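Local coordinates for sp1 protein (Swine acute diarrhea syndrome coronavirus, PDB 6LPA), which is a coronavirus non-structural protein 1 that probably suppresses host gene expression and is associated with effects on host proliferation and with immune evasion, at residues I16-Y21 with W88-N93; S59-A64 with I75-A80. All coordinates share one frame; numbering follows the deposited sequence.

Interaction 1: residues I16-Y21 with W88-N93; sequences ISAHGY and WLIPSN
Pro91 meets the segment Ile16-Tyr21 with most of its ring. Its CB lies over one face of the His19 imidazole, 3.6 Å from the ring centroid and displaced toward the rim, a CH-pi contact in which the two side chains cross at about a right angle. The His19 torsion (chi1 62°) sets CG between the backbone N and the carbonyl carbon, which brings one face of the imidazole against Pro91 CB. Further round the pyrrolidine, Pro91 CG touches Tyr21 OH at 3.5 Å, and its CD packs on the His19 carbonyl oxygen.

Two hydrogen bonds flank these contacts. His19 N donates to Pro91 O at 3.1 Å. Ser92 OG donates a hydrogen bond to Ser17 O at 2.8 Å, approaching tilted 34° from that carbonyl's plane. Ser92 holds OG anti to its own N (chi1 172°), and there the hydroxyl also touches Ile16 CG2. Between the two bonds Ala18 CB points at the other segment, 3.7 Å from Ile90 CG2 and against Pro91 O.

Farther out, Ile16 bonds the backbone of Ile52 and Ile54, and Ala18 that of Ile54, in and just before strand 53-54. Ile90 continues onto Val45 and Val62. The Ser92 hydroxyl donates to Ser17 O and accepts from Ser94 N; with the His19-Pro91 bond and the proline surface, it fixes the loop after strand 16-17 on the end of strand 85-91.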
# COMPACT_ATOMS: atom_id res chain seq x y z
N ILE A 16 18.47 8.39 10.49
CA ILE A 16 18.45 7.16 9.71
C ILE A 16 18.46 7.60 8.25
O ILE A 16 17.47 8.14 7.76
CB ILE A 16 17.22 6.30 10.03
CG1 ILE A 16 17.34 5.68 11.43
CG2 ILE A 16 17.02 5.17 9.03
CD1 ILE A 16 15.95 5.44 12.09
N SER A 17 19.59 7.41 7.58
CA SER A 17 19.61 7.61 6.14
C SER A 17 19.09 6.35 5.45
O SER A 17 19.56 5.24 5.74
CB SER A 17 21.02 7.94 5.66
OG SER A 17 21.04 7.91 4.25
N ALA A 18 18.12 6.52 4.55
CA ALA A 18 17.39 5.38 4.00
C ALA A 18 16.89 5.74 2.61
O ALA A 18 17.09 6.85 2.11
CB ALA A 18 16.23 4.97 4.91
N HIS A 19 16.22 4.78 1.97
CA HIS A 19 15.61 5.04 0.68
C HIS A 19 14.46 4.07 0.46
O HIS A 19 14.44 2.98 1.04
CB HIS A 19 16.63 4.93 -0.46
CG HIS A 19 17.24 3.58 -0.61
ND1 HIS A 19 16.76 2.63 -1.49
CD2 HIS A 19 18.31 3.01 -0.00
CE1 HIS A 19 17.49 1.54 -1.41
NE2 HIS A 19 18.45 1.75 -0.52
N GLY A 20 13.51 4.48 -0.39
CA GLY A 20 12.45 3.61 -0.87
C GLY A 20 12.42 3.54 -2.38
O GLY A 20 13.40 3.93 -3.04
N TYR A 21 11.31 3.08 -2.95
CA TYR A 21 11.21 2.78 -4.37
C TYR A 21 10.02 3.52 -5.00
O TYR A 21 9.00 3.71 -4.35
CB TYR A 21 11.08 1.27 -4.60
CG TYR A 21 12.24 0.52 -3.97
CD1 TYR A 21 13.53 0.65 -4.48
CD2 TYR A 21 12.07 -0.28 -2.84
CE1 TYR A 21 14.60 -0.01 -3.89
CE2 TYR A 21 13.14 -0.94 -2.25
CZ TYR A 21 14.40 -0.80 -2.78
OH TYR A 21 15.46 -1.46 -2.21
N TRP A 88 7.90 0.33 9.85
CA TRP A 88 8.30 -0.01 8.50
C TRP A 88 9.65 -0.71 8.52
O TRP A 88 10.46 -0.54 9.43
CB TRP A 88 8.42 1.21 7.59
CG TRP A 88 7.25 2.16 7.61
CD1 TRP A 88 6.21 2.20 6.72
CD2 TRP A 88 7.03 3.24 8.54
NE1 TRP A 88 5.35 3.24 7.06
CE2 TRP A 88 5.83 3.88 8.17
CE3 TRP A 88 7.73 3.71 9.66
CZ2 TRP A 88 5.31 4.98 8.88
CZ3 TRP A 88 7.21 4.80 10.38
CH2 TRP A 88 6.01 5.42 9.97
N LEU A 89 9.90 -1.49 7.47
CA LEU A 89 11.24 -1.96 7.13
C LEU A 89 11.67 -1.19 5.89
O LEU A 89 10.97 -1.22 4.87
CB LEU A 89 11.26 -3.47 6.86
CG LEU A 89 11.29 -4.39 8.07
CD1 LEU A 89 10.79 -5.78 7.68
CD2 LEU A 89 12.73 -4.45 8.62
N ILE A 90 12.79 -0.49 6.00
CA ILE A 90 13.25 0.45 4.99
C ILE A 90 14.72 0.18 4.70
O ILE A 90 15.52 0.09 5.65
CB ILE A 90 13.07 1.91 5.45
CG1 ILE A 90 11.70 2.11 6.13
CG2 ILE A 90 13.26 2.86 4.27
CD1 ILE A 90 11.51 3.48 6.80
N PRO A 91 15.11 0.10 3.43
CA PRO A 91 16.54 -0.08 3.12
C PRO A 91 17.36 1.03 3.76
O PRO A 91 17.10 2.22 3.56
CB PRO A 91 16.57 -0.02 1.58
CG PRO A 91 15.20 -0.48 1.16
CD PRO A 91 14.27 0.09 2.23
N SER A 92 18.33 0.61 4.58
CA SER A 92 19.15 1.54 5.33
C SER A 92 20.35 0.80 5.90
O SER A 92 20.25 -0.38 6.26
CB SER A 92 18.36 2.20 6.48
OG SER A 92 19.24 2.95 7.28
N ASN A 93 21.47 1.50 5.99
CA ASN A 93 22.67 1.01 6.65
C ASN A 93 22.87 1.60 8.05
O ASN A 93 24.01 1.64 8.54
CB ASN A 93 23.90 1.29 5.77
CG ASN A 93 23.93 0.41 4.52
OD1 ASN A 93 23.62 -0.78 4.56
ND2 ASN A 93 24.28 1.02 3.38

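Interaction 2: residues S59-A64 with I75-A80; sequences SDFVVA and IATFGA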
# COMPACT_ATOMS: atom_id res chain seq x y z
N SER A 59 5.67 9.41 -0.94
CA SER A 59 5.26 8.59 -2.08
C SER A 59 6.12 7.35 -2.27
O SER A 59 5.76 6.48 -3.07
CB SER A 59 5.31 9.43 -3.35
OG SER A 59 6.58 10.05 -3.44
N ASP A 60 7.25 7.24 -1.57
CA ASP A 60 8.15 6.11 -1.80
C ASP A 60 7.59 4.84 -1.18
O ASP A 60 7.03 4.86 -0.08
CB ASP A 60 9.53 6.41 -1.23
CG ASP A 60 10.32 7.37 -2.10
OD1 ASP A 60 10.14 7.32 -3.34
OD2 ASP A 60 11.10 8.18 -1.55
N PHE A 61 7.76 3.73 -1.88
CA PHE A 61 7.30 2.44 -1.38
C PHE A 61 8.33 1.85 -0.43
O PHE A 61 9.53 1.78 -0.74
CB PHE A 61 7.04 1.49 -2.54
CG PHE A 61 5.75 1.76 -3.23
CD1 PHE A 61 4.55 1.39 -2.64
CD2 PHE A 61 5.73 2.44 -4.43
CE1 PHE A 61 3.35 1.66 -3.28
CE2 PHE A 61 4.53 2.72 -5.07
CZ PHE A 61 3.34 2.32 -4.49
N VAL A 62 7.86 1.44 0.74
CA VAL A 62 8.66 0.68 1.70
C VAL A 62 7.83 -0.54 2.10
O VAL A 62 6.76 -0.78 1.52
CB VAL A 62 9.05 1.56 2.91
CG1 VAL A 62 9.85 2.77 2.44
CG2 VAL A 62 7.82 2.04 3.62
N VAL A 63 8.32 -1.34 3.06
CA VAL A 63 7.52 -2.39 3.67
C VAL A 63 6.89 -1.83 4.93
O VAL A 63 7.58 -1.22 5.76
CB VAL A 63 8.36 -3.65 3.98
CG1 VAL A 63 7.59 -4.59 4.91
CG2 VAL A 63 8.73 -4.38 2.68
N ALA A 64 5.57 -1.96 5.04
CA ALA A 64 4.84 -1.56 6.23
C ALA A 64 4.51 -2.80 7.05
O ALA A 64 4.43 -3.91 6.51
CB ALA A 64 3.56 -0.79 5.87
N ILE A 75 3.84 -4.21 1.10
CA ILE A 75 4.44 -3.06 0.45
C ILE A 75 3.42 -1.93 0.42
O ILE A 75 2.25 -2.14 0.11
CB ILE A 75 4.93 -3.44 -0.96
CG1 ILE A 75 5.99 -4.51 -0.85
CG2 ILE A 75 5.50 -2.22 -1.69
CD1 ILE A 75 6.61 -4.94 -2.18
N ALA A 76 3.87 -0.73 0.79
CA ALA A 76 3.02 0.45 0.95
C ALA A 76 3.90 1.69 0.88
O ALA A 76 5.12 1.62 1.10
CB ALA A 76 2.24 0.40 2.27
N THR A 77 3.29 2.83 0.55
CA THR A 77 4.04 4.08 0.59
C THR A 77 4.40 4.42 2.03
O THR A 77 3.65 4.11 2.96
CB THR A 77 3.25 5.25 -0.02
OG1 THR A 77 2.02 5.44 0.69
CG2 THR A 77 2.97 5.01 -1.53
N PHE A 78 5.54 5.10 2.19
CA PHE A 78 6.00 5.52 3.51
C PHE A 78 4.97 6.43 4.18
O PHE A 78 4.81 6.39 5.41
CB PHE A 78 7.37 6.20 3.36
CG PHE A 78 8.06 6.54 4.67
CD1 PHE A 78 7.99 5.69 5.78
CD2 PHE A 78 8.83 7.70 4.76
CE1 PHE A 78 8.66 6.03 6.99
CE2 PHE A 78 9.48 8.04 5.94
CZ PHE A 78 9.41 7.20 7.06
N GLY A 79 4.24 7.21 3.38
CA GLY A 79 3.24 8.13 3.88
C GLY A 79 1.88 7.53 4.19
O GLY A 79 1.07 8.17 4.86
N ALA A 80 1.60 6.30 3.75
CA ALA A 80 0.30 5.71 4.05
C ALA A 80 0.11 5.52 5.55
O ALA A 80 1.06 5.24 6.29
CB ALA A 80 0.13 4.37 3.33
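Strands 61-66 and 71-77 form an antiparallel beta hairpin within the mixed sheet, and this contact covers the end of it remote from the connection between the strands. Val62 and Ala76 are the hydrogen-bonded pair: Val62 N reaches Ala76 O at 2.8 Å, and Ala76 N returns to Val62 O at 3.0 Å. Beyond the strand ends, Phe78 N donates to Asp60 O at 2.7 Å.

On the sheet face of Val62 and Ala76, Ala64 CB meets Ala76 CB at 4.0 Å, and Val62 CG2 packs near Phe78 CB. Val63 and Ile75 point to the other face. Phe61 and Thr77 are a non-hydrogen-bonded pair with diverging side chains, yet Phe61, with CG anti to the carbonyl carbon (chi1 -77°), lays its ring beside Ile75 CG2, and Thr77 CG2 sits over one ring face, 4.1 Å from the centroid. Helix 24-28 packs on Phe61 and Ile75.

Thr77 starts a type I turn closed by the bond from Ala80 N to Thr77 O. The Asp60 carboxylate is shared: OD2 is held by Glu57 N and OD1 bridges to Arg83 of the second subunit, tying this hairpin end both to its own chain and to the dimer partner.

Both contacts are largely buried and reach the same mixed sheet, where strands 85-91 and 61-66 are neighbours, but they differ in kind. Interaction 2 is antiparallel but strongly twisted pairing inside the sheet; interaction 1 fastens a mostly irregular segment to the end of a strand, mixing a serine hydroxyl and an imidazole face with backbone bonds, and His19 and Ser17 are exposed at its rim. Their centres lie about 11 Å apart, and they touch directly: Leu89 N to Val63 O and Phe61 N to Tyr21 O are probable hydrogen bonds, while Trp88 packs on Val62. Only interaction 2 reaches the second subunit; no other chain of the assembly touches the segments of interaction 1.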